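Local coordinates for 1-pyrroline-5-carboxylate dehydrogenase (Thermus thermophilus, PDB 1UZB), which catalyses the NAD(P)-dependent oxidation of the proline-derived 1-pyrroline-5-carboxylate, by way of its open-chain semialdehyde, to glutamate, as a member of the aldehyde dehydrogenase family, at residues E4-T16 and W128-D140. Numbering follows the deposited sequence.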
loop_
_atom_site.group_PDB
_atom_site.type_symbol
_atom_site.label_atom_id
_atom_site.label_comp_id
_atom_site.label_asym_id
_atom_site.label_seq_id
_atom_site.Cartn_x
_atom_site.Cartn_y
_atom_site.Cartn_z
ATOM N N GLU A 4 4.711 -6.129 -18.722
ATOM C CA GLU A 4 4.760 -7.251 -17.798
ATOM C C GLU A 4 5.894 -7.076 -16.799
ATOM O O GLU A 4 6.872 -6.377 -17.069
ATOM C CB GLU A 4 4.955 -8.566 -18.557
ATOM C CG GLU A 4 3.692 -9.098 -19.206
ATOM C CD GLU A 4 3.927 -10.391 -19.953
ATOM O OE1 GLU A 4 2.935 -11.086 -20.255
ATOM O OE2 GLU A 4 5.099 -10.707 -20.249
ATOM N N PRO A 5 5.769 -7.698 -15.619
ATOM C CA PRO A 5 6.823 -7.585 -14.611
ATOM C C PRO A 5 8.141 -8.074 -15.204
ATOM O O PRO A 5 8.160 -8.972 -16.047
ATOM C CB PRO A 5 6.327 -8.495 -13.491
ATOM C CG PRO A 5 4.843 -8.379 -13.598
ATOM C CD PRO A 5 4.614 -8.447 -15.094
ATOM N N PHE A 6 9.236 -7.470 -14.767
ATOM C CA PHE A 6 10.558 -7.850 -15.239
ATOM C C PHE A 6 10.860 -9.318 -14.977
ATOM O O PHE A 6 10.541 -9.849 -13.912
ATOM C CB PHE A 6 11.626 -7.006 -14.540
ATOM C CG PHE A 6 13.030 -7.456 -14.821
ATOM C CD1 PHE A 6 13.719 -6.991 -15.938
ATOM C CD2 PHE A 6 13.653 -8.381 -13.985
ATOM C CE1 PHE A 6 15.008 -7.443 -16.219
ATOM C CE2 PHE A 6 14.938 -8.841 -14.254
ATOM C CZ PHE A 6 15.618 -8.373 -15.373
ATOM N N ARG A 7 11.477 -9.959 -15.965
ATOM C CA ARG A 7 11.911 -11.346 -15.864
ATOM C C ARG A 7 13.259 -11.395 -16.568
ATOM O O ARG A 7 13.463 -10.696 -17.563
ATOM C CB ARG A 7 10.944 -12.307 -16.567
ATOM C CG ARG A 7 9.522 -12.308 -16.028
ATOM C CD ARG A 7 8.845 -13.654 -16.274
ATOM N NE ARG A 7 8.862 -14.048 -17.681
ATOM C CZ ARG A 7 8.115 -13.490 -18.629
ATOM N NH1 ARG A 7 7.280 -12.506 -18.328
ATOM N NH2 ARG A 7 8.203 -13.919 -19.882
ATOM N N ASN A 8 14.185 -12.196 -16.056
ATOM C CA ASN A 8 15.491 -12.303 -16.695
ATOM C C ASN A 8 15.407 -13.078 -18.006
ATOM O O ASN A 8 14.635 -14.031 -18.130
ATOM C CB ASN A 8 16.495 -12.994 -15.768
ATOM C CG ASN A 8 16.807 -12.174 -14.532
ATOM O OD1 ASN A 8 16.149 -12.307 -13.500
ATOM N ND2 ASN A 8 17.808 -11.309 -14.638
ATOM N N GLU A 9 16.203 -12.655 -18.983
ATOM C CA GLU A 9 16.251 -13.303 -20.290
ATOM C C GLU A 9 16.931 -14.657 -20.109
ATOM O O GLU A 9 18.032 -14.733 -19.579
ATOM C CB GLU A 9 17.061 -12.438 -21.259
ATOM C CG GLU A 9 17.227 -12.990 -22.671
ATOM C CD GLU A 9 15.952 -12.944 -23.491
ATOM O OE1 GLU A 9 15.084 -12.095 -23.204
ATOM O OE2 GLU A 9 15.828 -13.748 -24.439
ATOM N N PRO A 10 16.275 -15.748 -20.536
ATOM C CA PRO A 10 16.872 -17.078 -20.390
ATOM C C PRO A 10 18.220 -17.201 -21.097
ATOM O O PRO A 10 18.392 -16.703 -22.206
ATOM C CB PRO A 10 15.820 -17.993 -21.008
ATOM C CG PRO A 10 14.543 -17.289 -20.681
ATOM C CD PRO A 10 14.882 -15.850 -21.007
ATOM N N ILE A 11 19.171 -17.857 -20.442
ATOM C CA ILE A 11 20.497 -18.066 -21.011
ATOM C C ILE A 11 20.472 -19.374 -21.794
ATOM O O ILE A 11 20.205 -20.437 -21.231
ATOM C CB ILE A 11 21.571 -18.149 -19.903
ATOM C CG1 ILE A 11 21.599 -16.835 -19.116
ATOM C CG2 ILE A 11 22.941 -18.424 -20.514
ATOM C CD1 ILE A 11 22.540 -16.841 -17.927
ATOM N N GLU A 12 20.741 -19.288 -23.091
ATOM C CA GLU A 12 20.732 -20.459 -23.959
ATOM C C GLU A 12 21.856 -21.436 -23.626
ATOM O O GLU A 12 23.005 -21.036 -23.442
ATOM C CB GLU A 12 20.836 -20.012 -25.420
ATOM C CG GLU A 12 20.798 -21.147 -26.429
ATOM C CD GLU A 12 19.547 -21.998 -26.310
ATOM O OE1 GLU A 12 18.431 -21.458 -26.486
ATOM O OE2 GLU A 12 19.681 -23.208 -26.040
ATOM N N THR A 13 21.511 -22.720 -23.558
ATOM C CA THR A 13 22.472 -23.776 -23.253
ATOM C C THR A 13 22.867 -24.544 -24.517
ATOM O O THR A 13 23.840 -25.300 -24.518
ATOM C CB THR A 13 21.884 -24.775 -22.242
ATOM O OG1 THR A 13 20.695 -25.357 -22.791
ATOM C CG2 THR A 13 21.542 -24.073 -20.934
ATOM N N PHE A 14 22.100 -24.348 -25.584
ATOM C CA PHE A 14 22.349 -25.001 -26.868
ATOM C C PHE A 14 22.296 -26.522 -26.787
ATOM O O PHE A 14 23.129 -27.216 -27.371
ATOM C CB PHE A 14 23.705 -24.563 -27.434
ATOM C CG PHE A 14 23.857 -23.076 -27.547
ATOM C CD1 PHE A 14 24.462 -22.345 -26.527
ATOM C CD2 PHE A 14 23.356 -22.399 -28.651
ATOM C CE1 PHE A 14 24.563 -20.957 -26.609
ATOM C CE2 PHE A 14 23.450 -21.013 -28.743
ATOM C CZ PHE A 14 24.054 -20.290 -27.720
ATOM N N GLN A 15 21.303 -27.037 -26.071
ATOM C CA GLN A 15 21.142 -28.477 -25.922
ATOM C C GLN A 15 20.185 -29.039 -26.971
ATOM O O GLN A 15 20.240 -30.222 -27.298
ATOM C CB GLN A 15 20.634 -28.807 -24.517
ATOM C CG GLN A 15 21.569 -28.354 -23.404
ATOM C CD GLN A 15 22.955 -28.961 -23.517
ATOM O OE1 GLN A 15 23.125 -30.175 -23.408
ATOM N NE2 GLN A 15 23.954 -28.115 -23.738
ATOM N N THR A 16 19.311 -28.186 -27.497
ATOM C CA THR A 16 18.357 -28.608 -28.517
ATOM C C THR A 16 18.953 -28.401 -29.905
ATOM O O THR A 16 19.838 -27.562 -30.093
ATOM C CB THR A 16 17.040 -27.813 -28.429
ATOM O OG1 THR A 16 17.295 -26.424 -28.680
ATOM C CG2 THR A 16 16.415 -27.968 -27.050
ATOM N N TRP A 128 30.249 -20.666 -26.357
ATOM C CA TRP A 128 28.837 -20.406 -26.620
ATOM C C TRP A 128 27.971 -19.940 -25.453
ATOM O O TRP A 128 27.230 -18.965 -25.585
ATOM C CB TRP A 128 28.203 -21.639 -27.260
ATOM C CG TRP A 128 28.761 -22.009 -28.613
ATOM C CD1 TRP A 128 29.975 -21.651 -29.144
ATOM C CD2 TRP A 128 28.146 -22.872 -29.570
ATOM N NE1 TRP A 128 30.149 -22.246 -30.374
ATOM C CE2 TRP A 128 29.041 -23.002 -30.658
ATOM C CE3 TRP A 128 26.923 -23.557 -29.612
ATOM C CZ2 TRP A 128 28.748 -23.788 -31.778
ATOM C CZ3 TRP A 128 26.633 -24.339 -30.726
ATOM C CH2 TRP A 128 27.543 -24.446 -31.793
ATOM N N VAL A 129 28.041 -20.629 -24.317
ATOM C CA VAL A 129 27.209 -20.234 -23.184
ATOM C C VAL A 129 27.667 -18.934 -22.526
ATOM O O VAL A 129 26.839 -18.154 -22.052
ATOM C CB VAL A 129 27.102 -21.371 -22.140
ATOM C CG1 VAL A 129 26.511 -22.615 -22.791
ATOM C CG2 VAL A 129 28.464 -21.661 -21.537
ATOM N N GLU A 130 28.975 -18.692 -22.486
ATOM C CA GLU A 130 29.464 -17.442 -21.912
ATOM C C GLU A 130 28.950 -16.297 -22.792
ATOM O O GLU A 130 28.554 -15.243 -22.290
ATOM C CB GLU A 130 30.995 -17.427 -21.871
ATOM C CG GLU A 130 31.627 -18.325 -20.804
ATOM C CD GLU A 130 31.298 -17.901 -19.375
ATOM O OE1 GLU A 130 31.100 -16.691 -19.131
ATOM O OE2 GLU A 130 31.262 -18.780 -18.486
ATOM N N ALA A 131 28.947 -16.510 -24.106
ATOM C CA ALA A 131 28.462 -15.494 -25.030
ATOM C C ALA A 131 26.962 -15.257 -24.829
ATOM O O ALA A 131 26.510 -14.114 -24.792
ATOM C CB ALA A 131 28.740 -15.916 -26.473
ATOM N N SER A 132 26.195 -16.334 -24.688
ATOM C CA SER A 132 24.755 -16.195 -24.497
ATOM C C SER A 132 24.435 -15.467 -23.192
ATOM O O SER A 132 23.528 -14.635 -23.145
ATOM C CB SER A 132 24.081 -17.568 -24.512
ATOM O OG SER A 132 22.677 -17.446 -24.401
ATOM N N ALA A 133 25.178 -15.770 -22.132
ATOM C CA ALA A 133 24.943 -15.115 -20.849
ATOM C C ALA A 133 25.203 -13.614 -20.944
ATOM O O ALA A 133 24.491 -12.813 -20.341
ATOM C CB ALA A 133 25.835 -15.733 -19.773
ATOM N N ASP A 134 26.224 -13.246 -21.712
ATOM C CA ASP A 134 26.618 -11.852 -21.904
ATOM C C ASP A 134 25.474 -11.080 -22.571
ATOM O O ASP A 134 25.010 -10.063 -22.052
ATOM C CB ASP A 134 27.887 -11.814 -22.774
ATOM C CG ASP A 134 28.545 -10.443 -22.828
ATOM O OD1 ASP A 134 27.833 -9.430 -22.977
ATOM O OD2 ASP A 134 29.793 -10.388 -22.752
ATOM N N VAL A 135 25.007 -11.569 -23.715
ATOM C CA VAL A 135 23.925 -10.895 -24.423
ATOM C C VAL A 135 22.634 -10.875 -23.601
ATOM O O VAL A 135 21.902 -9.876 -23.604
ATOM C CB VAL A 135 23.670 -11.559 -25.792
ATOM C CG1 VAL A 135 22.515 -10.868 -26.500
ATOM C CG2 VAL A 135 24.935 -11.471 -26.649
ATOM N N ALA A 136 22.351 -11.968 -22.896
ATOM C CA ALA A 136 21.152 -12.039 -22.066
ATOM C C ALA A 136 21.193 -10.955 -20.989
ATOM O O ALA A 136 20.177 -10.328 -20.692
ATOM C CB ALA A 136 21.042 -13.417 -21.427
ATOM N N GLU A 137 22.371 -10.734 -20.409
ATOM C CA GLU A 137 22.537 -9.716 -19.376
ATOM C C GLU A 137 22.313 -8.318 -19.962
ATOM O O GLU A 137 21.738 -7.458 -19.304
ATOM C CB GLU A 137 23.936 -9.804 -18.762
ATOM C CG GLU A 137 24.156 -8.859 -17.588
ATOM C CD GLU A 137 25.566 -8.927 -17.035
ATOM O OE1 GLU A 137 26.097 -10.045 -16.889
ATOM O OE2 GLU A 137 26.141 -7.861 -16.733
ATOM N N ALA A 138 22.776 -8.094 -21.191
ATOM C CA ALA A 138 22.596 -6.799 -21.851
ATOM C C ALA A 138 21.102 -6.509 -22.015
ATOM O O ALA A 138 20.638 -5.406 -21.733
ATOM C CB ALA A 138 23.280 -6.808 -23.218
ATOM N N ILE A 139 20.359 -7.509 -22.484
ATOM C CA ILE A 139 18.922 -7.366 -22.660
ATOM C C ILE A 139 18.308 -7.072 -21.289
ATOM O O ILE A 139 17.458 -6.187 -21.158
ATOM C CB ILE A 139 18.321 -8.655 -23.261
ATOM C CG1 ILE A 139 18.838 -8.845 -24.691
ATOM C CG2 ILE A 139 16.806 -8.581 -23.254
ATOM C CD1 ILE A 139 18.607 -10.234 -25.251
ATOM N N ASP A 140 18.762 -7.795 -20.264
ATOM C CA ASP A 140 18.256 -7.583 -18.908
ATOM C C ASP A 140 18.460 -6.144 -18.439
ATOM O O ASP A 140 17.559 -5.556 -17.843
ATOM C CB ASP A 140 18.932 -8.524 -17.900
ATOM C CG ASP A 140 18.439 -9.957 -17.998
ATOM O OD1 ASP A 140 17.429 -10.211 -18.690
ATOM O OD2 ASP A 140 19.062 -10.836 -17.361
HETATM O O HOH W 1 14.951 -9.264 -19.370
HETATM O O HOH W 2 19.776 -13.409 -17.941
#
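The carboxylate of Asp140 accepts four hydrogen bonds, on each oxygen one from the N-terminal arm and one from a bridging water. Asp140 OD1 turns its syn lone pair to the backbone N of Glu9 (2.7 Å, N-H...O 164°), while Asn8 ND2, which also donates to Val480 O, reaches Asp140 OD2 at 3.0 Å from above the carboxylate plane. One water joins OD1 to Arg7 O and another joins OD2 to Glu9 O, fixing the group's rotation. A leucine in place of Asp140 would probably leave the Glu9 amide without its acceptor and break both water bridges. Two helical turns earlier, Ser132 repeats the device: in the conformer described, one of two, OG (anti to its own N, chi1 -177°) accepts from Glu12 N at 3.0 Å in a more bent bond (137°) and is also bonded to Glu117.

Between these polar points Ile11 lies across small residues of the helix, CD1 3.9 Å from Ala133 CB. The Phe14 ring is sandwiched: Glu12 CG covers one face, and the edge of Trp128 meets the other in a T-shaped pair, CE3 3.7 Å from Phe14 CG. Glu12 bends back so that OE2 accepts from Phe14 N.

The arm then enters helix 17-32, whose Met23 touches the side chains of both Phe14 and Trp128; Glu9 forms salt bridges with Arg110 of helix 95-111 and Lys113 of helix 113-124.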